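Local atomic coordinates of pngf-ii (Elizabethkingia meningoseptica, PDB entry 4R4X), a protein that probably removes N-linked glycans from glycoproteins, acting as a peptide:N-glycosidase of the PNGase F family. Residues I260-G265 with P291-F296; Q285-T290 with A392-P397; F252-E257 with E343-A348; L380-T385 with V408-T413. All blocks are in the same frame, centred on the assembly; numbering follows the deposited sequence.

Contact 1: I260-G265 with P291-F296; sequences ISYYTG and PDYLPF
The Tyr-262 ring lies beside that of Phe-296, and the two side chains point the same way. CB of Tyr-262 starts the contact, 4.1 Å from CB of Phe-296. CG is set anti to the backbone N (chi1 -157°), which swings the ring alongside Phe-296. CD2 of Phe-296 then sits over the centre of the tyrosine ring, faced by CD2, CE1 and CE2 of Tyr-262. CD1 of Tyr-262 also meets OH of Tyr-293, which comes in at the ring edge and is itself hydrogen-bonded to Gly-286 O. Further out, CZ is 3.6 Å from CE2 of Phe-296. The ring planes are 49° apart, so the pair is oblique. At the tip, OH lies near the same CE2 and is hydrogen-bonded to OE1 of Gln-394.

Nearer the backbone, Ile-260 N donates to Asp-292 O over 2.8 Å. CG2 of Ile-260 packs on CD1 of Tyr-293 at 3.6 Å. A water accepts from Tyr-262 N (2.9 Å) and donates to Leu-294 O (2.8 Å).

Ser-261 is the N-cap of helix 262-268. It forms a capping box with Thr-264, whose OG1 accepts from Ser-261 N at 3.1 Å. The start of this helix lies against the loop that leads into strand 297-303. In that loop Leu-294 touches strand 378-384, and Phe-296 meets Phe-252 of strand 248-253 edge-to-face.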
loop_
_atom_site.group_PDB
_atom_site.type_symbol
_atom_site.label_atom_id
_atom_site.label_comp_id
_atom_site.label_asym_id
_atom_site.label_seq_id
_atom_site.Cartn_x
_atom_site.Cartn_y
_atom_site.Cartn_z
ATOM N N ILE A 260 -30.649 -5.250 -0.346
ATOM C CA ILE A 260 -30.018 -5.937 -1.463
ATOM C C ILE A 260 -28.580 -5.397 -1.664
ATOM O O ILE A 260 -28.337 -4.228 -1.455
ATOM C CB ILE A 260 -30.787 -5.700 -2.780
ATOM C CG1 ILE A 260 -32.284 -5.955 -2.616
ATOM C CG2 ILE A 260 -30.257 -6.601 -3.896
ATOM C CD1 ILE A 260 -33.107 -5.475 -3.803
ATOM N N SER A 261 -27.647 -6.266 -2.052
ATOM C CA SER A 261 -26.295 -5.851 -2.400
ATOM C C SER A 261 -25.856 -6.589 -3.652
ATOM O O SER A 261 -26.519 -7.499 -4.132
ATOM C CB SER A 261 -25.299 -6.197 -1.282
ATOM O OG SER A 261 -25.021 -7.584 -1.289
ATOM N N TYR A 262 -24.680 -6.242 -4.147
ATOM C CA TYR A 262 -24.146 -6.959 -5.283
ATOM C C TYR A 262 -23.940 -8.437 -4.956
ATOM O O TYR A 262 -23.992 -9.280 -5.864
ATOM C CB TYR A 262 -22.847 -6.302 -5.717
ATOM C CG TYR A 262 -22.432 -6.543 -7.144
ATOM C CD1 TYR A 262 -23.133 -5.995 -8.202
ATOM C CD2 TYR A 262 -21.285 -7.242 -7.424
ATOM C CE1 TYR A 262 -22.710 -6.185 -9.518
ATOM C CE2 TYR A 262 -20.852 -7.448 -8.719
ATOM C CZ TYR A 262 -21.558 -6.902 -9.768
ATOM O OH TYR A 262 -21.104 -7.087 -11.054
ATOM N N TYR A 263 -23.722 -8.756 -3.674
ATOM C CA TYR A 263 -23.597 -10.154 -3.206
ATOM C C TYR A 263 -24.872 -10.976 -3.423
ATOM O O TYR A 263 -24.808 -12.166 -3.721
ATOM C CB TYR A 263 -23.181 -10.202 -1.724
ATOM C CG TYR A 263 -22.766 -11.563 -1.187
ATOM C CD1 TYR A 263 -21.688 -12.247 -1.734
ATOM C CD2 TYR A 263 -23.420 -12.140 -0.088
ATOM C CE1 TYR A 263 -21.289 -13.477 -1.236
ATOM C CE2 TYR A 263 -22.997 -13.355 0.443
ATOM C CZ TYR A 263 -21.940 -14.014 -0.138
ATOM O OH TYR A 263 -21.503 -15.231 0.330
ATOM N N THR A 264 -26.018 -10.339 -3.305
ATOM C CA THR A 264 -27.288 -10.988 -3.659
ATOM C C THR A 264 -27.268 -11.437 -5.127
ATOM O O THR A 264 -27.640 -12.562 -5.443
ATOM C CB THR A 264 -28.477 -10.040 -3.454
ATOM O OG1 THR A 264 -28.250 -9.248 -2.281
ATOM C CG2 THR A 264 -29.766 -10.845 -3.306
ATOM N N GLY A 265 -26.803 -10.553 -6.010
ATOM C CA GLY A 265 -26.610 -10.897 -7.409
ATOM C C GLY A 265 -25.632 -12.043 -7.610
ATOM O O GLY A 265 -25.901 -12.973 -8.372
ATOM N N PRO A 291 -33.500 2.735 -3.070
ATOM C CA PRO A 291 -33.782 2.679 -1.642
ATOM C C PRO A 291 -33.432 1.338 -0.991
ATOM O O PRO A 291 -33.169 1.300 0.203
ATOM C CB PRO A 291 -35.300 2.946 -1.584
ATOM C CG PRO A 291 -35.577 3.773 -2.792
ATOM C CD PRO A 291 -34.684 3.158 -3.847
ATOM N N ASP A 292 -33.423 0.263 -1.780
ATOM C CA ASP A 292 -33.193 -1.088 -1.284
ATOM C C ASP A 292 -31.818 -1.665 -1.650
ATOM O O ASP A 292 -31.520 -2.808 -1.295
ATOM C CB ASP A 292 -34.273 -2.023 -1.850
ATOM C CG ASP A 292 -35.664 -1.403 -1.787
ATOM O OD1 ASP A 292 -36.131 -1.185 -0.661
ATOM O OD2 ASP A 292 -36.251 -1.088 -2.850
ATOM N N TYR A 293 -30.974 -0.882 -2.331
ATOM C CA TYR A 293 -29.772 -1.456 -2.940
ATOM C C TYR A 293 -28.655 -0.429 -3.053
ATOM O O TYR A 293 -28.902 0.741 -3.380
ATOM C CB TYR A 293 -30.129 -2.009 -4.335
ATOM C CG TYR A 293 -28.949 -2.455 -5.171
ATOM C CD1 TYR A 293 -28.376 -3.693 -4.983
ATOM C CD2 TYR A 293 -28.394 -1.609 -6.136
ATOM C CE1 TYR A 293 -27.276 -4.089 -5.723
ATOM C CE2 TYR A 293 -27.312 -1.999 -6.896
ATOM C CZ TYR A 293 -26.762 -3.244 -6.682
ATOM O OH TYR A 293 -25.702 -3.660 -7.420
ATOM N N LEU A 294 -27.432 -0.899 -2.781
ATOM C CA LEU A 294 -26.203 -0.181 -3.093
ATOM C C LEU A 294 -25.356 -0.967 -4.102
ATOM O O LEU A 294 -25.226 -2.191 -3.990
ATOM C CB LEU A 294 -25.365 0.018 -1.843
ATOM C CG LEU A 294 -25.985 0.905 -0.779
ATOM C CD1 LEU A 294 -25.102 0.872 0.448
ATOM C CD2 LEU A 294 -26.238 2.322 -1.266
ATOM N N PRO A 295 -24.765 -0.261 -5.080
ATOM C CA PRO A 295 -23.873 -0.912 -6.037
ATOM C C PRO A 295 -22.523 -1.181 -5.385
ATOM O O PRO A 295 -22.239 -0.609 -4.340
ATOM C CB PRO A 295 -23.756 0.126 -7.167
ATOM C CG PRO A 295 -23.999 1.442 -6.506
ATOM C CD PRO A 295 -24.901 1.186 -5.335
ATOM N N PHE A 296 -21.690 -2.042 -5.970
ATOM C CA PHE A 296 -20.390 -2.299 -5.358
ATOM C C PHE A 296 -19.433 -1.099 -5.520
ATOM O O PHE A 296 -19.667 -0.201 -6.351
ATOM C CB PHE A 296 -19.771 -3.618 -5.846
ATOM C CG PHE A 296 -19.216 -3.588 -7.233
ATOM C CD1 PHE A 296 -17.885 -3.251 -7.453
ATOM C CD2 PHE A 296 -20.001 -3.933 -8.327
ATOM C CE1 PHE A 296 -17.357 -3.240 -8.733
ATOM C CE2 PHE A 296 -19.476 -3.944 -9.615
ATOM C CZ PHE A 296 -18.143 -3.598 -9.820
HETATM O O HOH W 1 -23.341 -3.929 -2.974
#

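Contact 2: Q285-T290 with A392-P397; sequences QGVALT and AGQDYP
Gln-285 and Asp-395 hold each other by two hydrogen bonds through the glutamine amide. OE1 of Gln-285 accepts from Asp-395 N at 2.8 Å. The donor lies in the carbonyl plane and the N-H points almost straight at the oxygen (166°). NE2 of Gln-285 donates a hydrogen bond to OD2 of Asp-395 at 3.0 Å. That carboxylate oxygen uses its anti lone pair, and it lies a little out of the amide plane. The bend of the glutamine chain at chi2 (83°) turns the amide back toward Asp-395.

The backbone of Gln-285 is served as well. Its O receives a weak bond from NE2 of Gln-394 at 2.9 Å, at the end of an extended side chain. Its N donates to a water at 2.9 Å. The other end of the Gln-394 amide, OE1, accepts from Met-389 N and is hydrogen-bonded to Tyr-262 OH.

Both amides therefore have partners at the oxygen and at the nitrogen, which should fix which way round each one sits. The contact links the loop between strands 284-285 and 297-303 to that between 378-384 and 406-412, mainly by polar groups. Asp-395 brings the one charged group, and across this contact its carboxylate is met by a neutral amide.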
loop_
_atom_site.group_PDB
_atom_site.type_symbol
_atom_site.label_atom_id
_atom_site.label_comp_id
_atom_site.label_asym_id
_atom_site.label_seq_id
_atom_site.Cartn_x
_atom_site.Cartn_y
_atom_site.Cartn_z
ATOM N N GLN A 285 -28.315 -3.949 -14.999
ATOM C CA GLN A 285 -28.545 -4.595 -13.719
ATOM C C GLN A 285 -27.591 -4.093 -12.635
ATOM O O GLN A 285 -26.377 -4.189 -12.772
ATOM C CB GLN A 285 -28.381 -6.106 -13.857
ATOM C CG GLN A 285 -29.200 -6.737 -14.965
ATOM C CD GLN A 285 -28.550 -6.640 -16.334
ATOM O OE1 GLN A 285 -27.320 -6.765 -16.482
ATOM N NE2 GLN A 285 -29.379 -6.428 -17.354
ATOM N N GLY A 286 -28.157 -3.584 -11.546
ATOM C CA GLY A 286 -27.400 -3.295 -10.334
ATOM C C GLY A 286 -26.397 -2.166 -10.452
ATOM O O GLY A 286 -25.419 -2.128 -9.704
ATOM N N VAL A 287 -26.661 -1.240 -11.362
ATOM C CA VAL A 287 -25.710 -0.173 -11.673
ATOM C C VAL A 287 -25.949 1.116 -10.907
ATOM O O VAL A 287 -25.086 2.002 -10.929
ATOM C CB VAL A 287 -25.650 0.143 -13.181
ATOM C CG1 VAL A 287 -25.259 -1.099 -13.934
ATOM C CG2 VAL A 287 -26.962 0.727 -13.705
ATOM N N ALA A 288 -27.099 1.216 -10.238
ATOM C CA ALA A 288 -27.478 2.432 -9.531
ATOM C C ALA A 288 -28.036 2.155 -8.139
ATOM O O ALA A 288 -28.720 1.157 -7.916
ATOM C CB ALA A 288 -28.512 3.211 -10.342
ATOM N N LEU A 289 -27.745 3.058 -7.205
ATOM C CA LEU A 289 -28.305 2.974 -5.880
ATOM C C LEU A 289 -29.836 3.073 -5.996
ATOM O O LEU A 289 -30.346 3.784 -6.862
ATOM C CB LEU A 289 -27.733 4.102 -5.013
ATOM C CG LEU A 289 -28.375 4.567 -3.715
ATOM C CD1 LEU A 289 -27.357 5.421 -2.979
ATOM C CD2 LEU A 289 -29.653 5.343 -3.960
ATOM N N THR A 290 -30.540 2.291 -5.181
ATOM C CA THR A 290 -31.985 2.470 -5.005
ATOM C C THR A 290 -32.256 2.474 -3.481
ATOM O O THR A 290 -31.360 2.221 -2.687
ATOM C CB THR A 290 -32.804 1.358 -5.691
ATOM O OG1 THR A 290 -32.784 0.196 -4.879
ATOM C CG2 THR A 290 -32.291 1.003 -7.080
ATOM N N ALA A 392 -21.464 -13.732 -15.747
ATOM C CA ALA A 392 -22.564 -14.209 -14.924
ATOM C C ALA A 392 -23.858 -13.485 -15.246
ATOM O O ALA A 392 -24.692 -13.315 -14.358
ATOM C CB ALA A 392 -22.225 -14.050 -13.453
ATOM N N GLY A 393 -23.998 -13.028 -16.495
ATOM C CA GLY A 393 -25.240 -12.463 -17.007
ATOM C C GLY A 393 -25.447 -10.950 -16.892
ATOM O O GLY A 393 -26.513 -10.452 -17.234
ATOM N N GLN A 394 -24.449 -10.204 -16.422
ATOM C CA GLN A 394 -24.618 -8.739 -16.302
ATOM C C GLN A 394 -24.215 -8.063 -17.611
ATOM O O GLN A 394 -23.096 -8.261 -18.092
ATOM C CB GLN A 394 -23.786 -8.178 -15.146
ATOM C CG GLN A 394 -24.069 -6.710 -14.845
ATOM C CD GLN A 394 -23.231 -6.136 -13.704
ATOM O OE1 GLN A 394 -22.259 -6.737 -13.229
ATOM N NE2 GLN A 394 -23.631 -4.967 -13.241
ATOM N N ASP A 395 -25.122 -7.260 -18.176
ATOM C CA ASP A 395 -24.885 -6.611 -19.464
ATOM C C ASP A 395 -23.768 -5.579 -19.411
ATOM O O ASP A 395 -23.507 -4.993 -18.366
ATOM C CB ASP A 395 -26.182 -5.957 -19.960
ATOM C CG ASP A 395 -27.128 -6.973 -20.535
ATOM O OD1 ASP A 395 -26.709 -7.645 -21.505
ATOM O OD2 ASP A 395 -28.242 -7.130 -20.008
ATOM N N TYR A 396 -23.105 -5.388 -20.544
ATOM C CA TYR A 396 -22.104 -4.333 -20.677
ATOM C C TYR A 396 -22.764 -2.980 -20.595
ATOM O O TYR A 396 -23.918 -2.852 -20.967
ATOM C CB TYR A 396 -21.379 -4.436 -22.004
ATOM C CG TYR A 396 -20.489 -5.624 -22.087
ATOM C CD1 TYR A 396 -20.979 -6.842 -22.547
ATOM C CD2 TYR A 396 -19.159 -5.546 -21.705
ATOM C CE1 TYR A 396 -20.167 -7.943 -22.636
ATOM C CE2 TYR A 396 -18.333 -6.643 -21.802
ATOM C CZ TYR A 396 -18.851 -7.834 -22.264
ATOM O OH TYR A 396 -18.051 -8.933 -22.349
ATOM N N PRO A 397 -22.012 -1.960 -20.145
ATOM C CA PRO A 397 -22.588 -0.639 -19.951
ATOM C C PRO A 397 -22.700 0.183 -21.231
ATOM O O PRO A 397 -21.954 1.132 -21.454
ATOM C CB PRO A 397 -21.642 -0.004 -18.913
ATOM C CG PRO A 397 -20.329 -0.666 -19.161
ATOM C CD PRO A 397 -20.700 -2.083 -19.484
HETATM O O HOH W 2 -25.739 -3.957 -16.354
#

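Contact 3: F252-E257 with E343-A348; sequences FIIPQE and EILIGA
Leu-345 gives up more surface here than any other residue, and it meets Ile-254 and Gln-256. Its CB packs on CB of Ile-254 at 4.0 Å. Its CD1 reaches the amide of Gln-256, with NE2 3.2 Å away. The two side chains cross at about a right angle, so the leucine methyl touches the end of the glutamine from the side. A water joins NE2 of Gln-256 to Glu-343 O. The Leu-345 carbonyl is used too: its O accepts from Ile-254 N at 3.0 Å.

Phe-252 comes second. Its ring lies over the backbone of Gly-347 in a CH-pi contact. CA of Gly-347 is 3.9 Å from the ring centroid and only 19° off the normal. The ring is brought there by chi1 of 63°, which places CG between the backbone N and the carbonyl carbon. Gly-347 has no side chain, and a CB there would run into the ring at CZ. The same two residues form an antiparallel hydrogen-bonded pair. Phe-252 N donates to Gly-347 O at 3.0 Å, and Gly-347 N donates to Phe-252 O at 2.9 Å.

Ile-253 faces Ile-346 as the next, non-hydrogen-bonded pair. Its CG2 also packs against CD1 of Ile-344 at 4.1 Å.

Strands 248-253 and 343-350 are neighbours inside a large antiparallel sheet. Strand 216-222 flanks 343-350, and strand 297-303 flanks 248-253. Helix 262-268 packs on Ile-254 and Leu-345 through Tyr-263, while helix 336-339 touches Ile-253 and Ile-344.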
loop_
_atom_site.group_PDB
_atom_site.type_symbol
_atom_site.label_atom_id
_atom_site.label_comp_id
_atom_site.label_asym_id
_atom_site.label_seq_id
_atom_site.Cartn_x
_atom_site.Cartn_y
_atom_site.Cartn_z
ATOM N N PHE A 252 -12.654 -4.892 -5.579
ATOM C CA PHE A 252 -13.913 -4.307 -5.159
ATOM C C PHE A 252 -14.285 -4.768 -3.769
ATOM O O PHE A 252 -13.778 -5.782 -3.280
ATOM C CB PHE A 252 -15.042 -4.644 -6.150
ATOM C CG PHE A 252 -15.353 -6.112 -6.276
ATOM C CD1 PHE A 252 -14.685 -6.904 -7.190
ATOM C CD2 PHE A 252 -16.337 -6.699 -5.485
ATOM C CE1 PHE A 252 -14.966 -8.266 -7.305
ATOM C CE2 PHE A 252 -16.642 -8.047 -5.610
ATOM C CZ PHE A 252 -15.937 -8.844 -6.513
ATOM N N ILE A 253 -15.125 -3.976 -3.127
ATOM C CA ILE A 253 -15.805 -4.366 -1.900
ATOM C C ILE A 253 -17.308 -4.266 -2.134
ATOM O O ILE A 253 -17.773 -3.572 -3.059
ATOM C CB ILE A 253 -15.372 -3.538 -0.662
ATOM C CG1 ILE A 253 -15.649 -2.053 -0.861
ATOM C CG2 ILE A 253 -13.885 -3.748 -0.371
ATOM C CD1 ILE A 253 -15.440 -1.192 0.363
ATOM N N ILE A 254 -18.079 -4.958 -1.288
ATOM C CA ILE A 254 -19.512 -5.020 -1.455
ATOM C C ILE A 254 -20.198 -4.328 -0.269
ATOM O O ILE A 254 -20.246 -4.893 0.839
ATOM C CB ILE A 254 -19.998 -6.481 -1.594
ATOM C CG1 ILE A 254 -19.368 -7.125 -2.828
ATOM C CG2 ILE A 254 -21.519 -6.519 -1.708
ATOM C CD1 ILE A 254 -19.622 -8.600 -2.982
ATOM N N PRO A 255 -20.729 -3.111 -0.475
ATOM C CA PRO A 255 -21.507 -2.518 0.644
ATOM C C PRO A 255 -22.832 -3.248 0.887
ATOM O O PRO A 255 -23.616 -3.444 -0.044
ATOM C CB PRO A 255 -21.765 -1.079 0.192
ATOM C CG PRO A 255 -20.863 -0.865 -0.983
ATOM C CD PRO A 255 -20.657 -2.199 -1.623
ATOM N N GLN A 256 -23.065 -3.627 2.135
ATOM C CA GLN A 256 -24.220 -4.445 2.505
ATOM C C GLN A 256 -25.164 -3.712 3.463
ATOM O O GLN A 256 -25.974 -4.355 4.157
ATOM C CB GLN A 256 -23.736 -5.753 3.120
ATOM C CG GLN A 256 -23.116 -6.696 2.095
ATOM C CD GLN A 256 -22.817 -8.061 2.690
ATOM O OE1 GLN A 256 -23.545 -9.029 2.458
ATOM N NE2 GLN A 256 -21.774 -8.132 3.486
ATOM N N GLU A 257 -25.079 -2.383 3.475
ATOM C CA GLU A 257 -25.910 -1.542 4.352
ATOM C C GLU A 257 -27.400 -1.526 3.989
ATOM O O GLU A 257 -28.218 -1.171 4.818
ATOM C CB GLU A 257 -25.410 -0.098 4.383
ATOM C CG GLU A 257 -24.117 0.128 5.157
ATOM C CD GLU A 257 -22.868 -0.420 4.452
ATOM O OE1 GLU A 257 -21.917 -0.839 5.151
ATOM O OE2 GLU A 257 -22.845 -0.468 3.203
ATOM N N GLU A 343 -16.388 -6.398 9.047
ATOM C CA GLU A 343 -16.090 -7.598 8.290
ATOM C C GLU A 343 -16.618 -7.324 6.879
ATOM O O GLU A 343 -17.833 -7.169 6.662
ATOM C CB GLU A 343 -16.742 -8.836 8.922
ATOM C CG GLU A 343 -16.394 -10.121 8.182
ATOM C CD GLU A 343 -16.825 -11.376 8.939
ATOM O OE1 GLU A 343 -17.899 -11.358 9.584
ATOM O OE2 GLU A 343 -16.081 -12.373 8.874
ATOM N N ILE A 344 -15.711 -7.214 5.922
ATOM C CA ILE A 344 -16.088 -6.795 4.561
ATOM C C ILE A 344 -16.016 -7.960 3.608
ATOM O O ILE A 344 -15.212 -8.882 3.817
ATOM C CB ILE A 344 -15.169 -5.672 4.050
ATOM C CG1 ILE A 344 -13.731 -6.175 3.829
ATOM C CG2 ILE A 344 -15.207 -4.511 5.017
ATOM C CD1 ILE A 344 -12.747 -5.131 3.320
ATOM N N LEU A 345 -16.875 -7.939 2.596
ATOM C CA LEU A 345 -16.726 -8.801 1.442
ATOM C C LEU A 345 -15.835 -8.069 0.431
ATOM O O LEU A 345 -16.231 -7.015 -0.097
ATOM C CB LEU A 345 -18.084 -9.095 0.799
ATOM C CG LEU A 345 -19.047 -9.935 1.640
ATOM C CD1 LEU A 345 -20.464 -9.834 1.093
ATOM C CD2 LEU A 345 -18.597 -11.390 1.654
ATOM N N ILE A 346 -14.671 -8.658 0.154
ATOM C CA ILE A 346 -13.665 -8.086 -0.750
ATOM C C ILE A 346 -13.311 -9.089 -1.853
ATOM O O ILE A 346 -13.153 -10.294 -1.602
ATOM C CB ILE A 346 -12.409 -7.586 0.003
ATOM C CG1 ILE A 346 -11.332 -7.061 -0.972
ATOM C CG2 ILE A 346 -11.805 -8.681 0.874
ATOM C CD1 ILE A 346 -10.310 -6.166 -0.308
ATOM N N GLY A 347 -13.237 -8.592 -3.086
ATOM C CA GLY A 347 -13.027 -9.467 -4.229
ATOM C C GLY A 347 -12.125 -8.912 -5.295
ATOM O O GLY A 347 -11.742 -7.744 -5.284
ATOM N N ALA A 348 -11.762 -9.793 -6.214
ATOM C CA ALA A 348 -10.996 -9.390 -7.369
ATOM C C ALA A 348 -11.662 -10.009 -8.584
ATOM O O ALA A 348 -12.179 -11.121 -8.509
ATOM C CB ALA A 348 -9.567 -9.855 -7.229
HETATM O O HOH W 3 -20.091 -5.896 4.770
#

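Contact 4: L380-T385 with V408-T413; sequences LPVFNT and VDFILT
Two successive residues of one strand, Val-382 and Phe-383, both set their CB atoms toward strand 408-412. CG1 of Val-382 lies over one face of the Phe-410 ring, 4.1 Å from CD1. Leu-380 reaches the same phenylalanine with CD2, 4.2 Å from its CB, and its side chain crosses Phe-410 at a slant. CB of Phe-383 meets CG2 of Val-408, but that valine is modelled in two conformers, so this touch is less certain.

The cause is a classic beta bulge: Val-382 and Phe-383 both face Gly-532 on the neighbouring strand 527-537. Val-382 takes a near-helical psi of -36°, which breaks the usual alternation of side chains. Strands 380-384 and 408-412 run almost antiparallel (170°), yet they belong to different sheets. Their axes come no nearer than 7.8 Å, and side chains fill the gap. Each strand is outermost in its own sheet within the chain. Such face-to-face packing is consistent with the beta-sandwich fold of the PNGase F family.

Phe-410 also touches Leu-534 of strand 527-537 and His-509 of strand 507-514. Phe-383 packs on Val-513 of that latter strand and on Val-530.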
loop_
_atom_site.group_PDB
_atom_site.type_symbol
_atom_site.label_atom_id
_atom_site.label_comp_id
_atom_site.label_asym_id
_atom_site.label_seq_id
_atom_site.Cartn_x
_atom_site.Cartn_y
_atom_site.Cartn_z
ATOM N N LEU A 380 -20.871 7.168 0.268
ATOM C CA LEU A 380 -22.095 6.589 -0.297
ATOM C C LEU A 380 -21.867 6.208 -1.753
ATOM O O LEU A 380 -21.669 7.094 -2.596
ATOM C CB LEU A 380 -23.240 7.596 -0.267
ATOM C CG LEU A 380 -24.599 7.067 -0.744
ATOM C CD1 LEU A 380 -25.103 5.985 0.176
ATOM C CD2 LEU A 380 -25.628 8.182 -0.837
ATOM N N PRO A 381 -21.899 4.897 -2.066
ATOM C CA PRO A 381 -21.789 4.446 -3.454
ATOM C C PRO A 381 -23.079 4.761 -4.208
ATOM O O PRO A 381 -24.138 4.325 -3.777
ATOM C CB PRO A 381 -21.621 2.932 -3.331
ATOM C CG PRO A 381 -22.241 2.572 -2.019
ATOM C CD PRO A 381 -22.037 3.776 -1.115
ATOM N N VAL A 382 -22.993 5.521 -5.297
ATOM C CA VAL A 382 -24.187 5.997 -5.999
ATOM C C VAL A 382 -24.417 5.283 -7.323
ATOM O O VAL A 382 -25.549 5.003 -7.675
ATOM C CB VAL A 382 -24.195 7.531 -6.165
ATOM C CG1 VAL A 382 -24.399 8.202 -4.814
ATOM C CG2 VAL A 382 -22.922 8.044 -6.783
ATOM N N PHE A 383 -23.343 4.942 -8.040
ATOM C CA PHE A 383 -23.484 4.140 -9.240
ATOM C C PHE A 383 -22.219 3.359 -9.529
ATOM O O PHE A 383 -21.126 3.696 -9.059
ATOM C CB PHE A 383 -23.866 4.981 -10.467
ATOM C CG PHE A 383 -22.895 6.075 -10.801
ATOM C CD1 PHE A 383 -21.848 5.852 -11.663
ATOM C CD2 PHE A 383 -23.093 7.361 -10.315
ATOM C CE1 PHE A 383 -20.954 6.864 -11.968
ATOM C CE2 PHE A 383 -22.220 8.392 -10.632
ATOM C CZ PHE A 383 -21.144 8.136 -11.454
ATOM N N ASN A 384 -22.396 2.303 -10.308
ATOM C CA ASN A 384 -21.288 1.514 -10.832
ATOM C C ASN A 384 -21.782 0.738 -12.037
ATOM O O ASN A 384 -22.586 -0.191 -11.888
ATOM C CB ASN A 384 -20.763 0.559 -9.775
ATOM C CG ASN A 384 -19.401 -0.009 -10.136
ATOM O OD1 ASN A 384 -19.028 -0.112 -11.310
ATOM N ND2 ASN A 384 -18.634 -0.356 -9.113
ATOM N N THR A 385 -21.333 1.141 -13.223
ATOM C CA THR A 385 -21.728 0.477 -14.444
ATOM C C THR A 385 -20.819 -0.671 -14.825
ATOM O O THR A 385 -21.152 -1.416 -15.722
ATOM C CB THR A 385 -21.803 1.431 -15.651
ATOM O OG1 THR A 385 -20.483 1.841 -16.049
ATOM C CG2 THR A 385 -22.672 2.667 -15.312
ATOM N N VAL A 408 -29.106 8.979 -11.001
ATOM C CA VAL A 408 -29.360 8.407 -9.683
ATOM C C VAL A 408 -29.901 9.494 -8.737
ATOM O O VAL A 408 -29.386 10.613 -8.735
ATOM C CB VAL A 408 -28.048 7.830 -9.100
ATOM C CG1 VAL A 408 -28.305 6.971 -7.875
ATOM C CG2 VAL A 408 -27.303 7.029 -10.159
ATOM N N ASP A 409 -30.897 9.141 -7.933
ATOM C CA ASP A 409 -31.489 9.994 -6.910
ATOM C C ASP A 409 -31.070 9.355 -5.578
ATOM O O ASP A 409 -31.069 8.137 -5.468
ATOM C CB ASP A 409 -33.036 9.972 -7.072
ATOM C CG ASP A 409 -33.768 10.932 -6.140
ATOM O OD1 ASP A 409 -33.217 12.003 -5.811
ATOM O OD2 ASP A 409 -34.940 10.642 -5.757
ATOM N N PHE A 410 -30.731 10.175 -4.581
ATOM C CA PHE A 410 -30.389 9.705 -3.234
ATOM C C PHE A 410 -30.784 10.765 -2.197
ATOM O O PHE A 410 -31.003 11.941 -2.529
ATOM C CB PHE A 410 -28.889 9.402 -3.119
ATOM C CG PHE A 410 -28.011 10.548 -3.516
ATOM C CD1 PHE A 410 -27.650 10.729 -4.843
ATOM C CD2 PHE A 410 -27.565 11.464 -2.574
ATOM C CE1 PHE A 410 -26.858 11.783 -5.221
ATOM C CE2 PHE A 410 -26.783 12.529 -2.953
ATOM C CZ PHE A 410 -26.430 12.686 -4.281
ATOM N N ILE A 411 -30.846 10.350 -0.946
ATOM C CA ILE A 411 -31.289 11.232 0.135
ATOM C C ILE A 411 -30.200 11.399 1.160
ATOM O O ILE A 411 -29.667 10.416 1.674
ATOM C CB ILE A 411 -32.541 10.656 0.825
ATOM C CG1 ILE A 411 -33.678 10.520 -0.186
ATOM C CG2 ILE A 411 -32.978 11.556 1.975
ATOM C CD1 ILE A 411 -34.792 9.581 0.255
ATOM N N LEU A 412 -29.836 12.643 1.448
ATOM C CA LEU A 412 -28.886 12.920 2.524
ATOM C C LEU A 412 -29.665 13.299 3.771
ATOM O O LEU A 412 -30.580 14.123 3.691
ATOM C CB LEU A 412 -27.967 14.083 2.154
ATOM C CG LEU A 412 -27.070 13.849 0.948
ATOM C CD1 LEU A 412 -26.334 15.134 0.670
ATOM C CD2 LEU A 412 -26.116 12.680 1.190
ATOM N N THR A 413 -29.297 12.720 4.920
ATOM C CA THR A 413 -29.986 13.054 6.169
ATOM C C THR A 413 -29.320 14.202 6.919
ATOM O O THR A 413 -29.871 14.754 7.851
ATOM C CB THR A 413 -30.135 11.822 7.078
ATOM O OG1 THR A 413 -28.854 11.297 7.411
ATOM C CG2 THR A 413 -30.957 10.757 6.388
#

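Overall arrangement
Contact 1 lies close to the other three, with centres about 10 Å from contact 2, 11 Å from contact 3 and 12 Å from contact 4. It touches each of them. Tyr-293 ties it to contact 2, and Phe-296 O bonds to Asn-384 ND2 of contact 4. Contact 1 is also nested in the chain loop that contact 3 closes. Residues 285-290 run along strand 380-384 through the bonds Leu-289 N to Val-382 O and Asn-384 N to Val-287 O. Contacts 3 and 4 reach the same sheet, with centres about 17 Å apart. No contact includes a zinc ligand: neither Glu-52 and Asp-159, nor His-542 and His-545 of the C-terminal histidine run, apparently a tag.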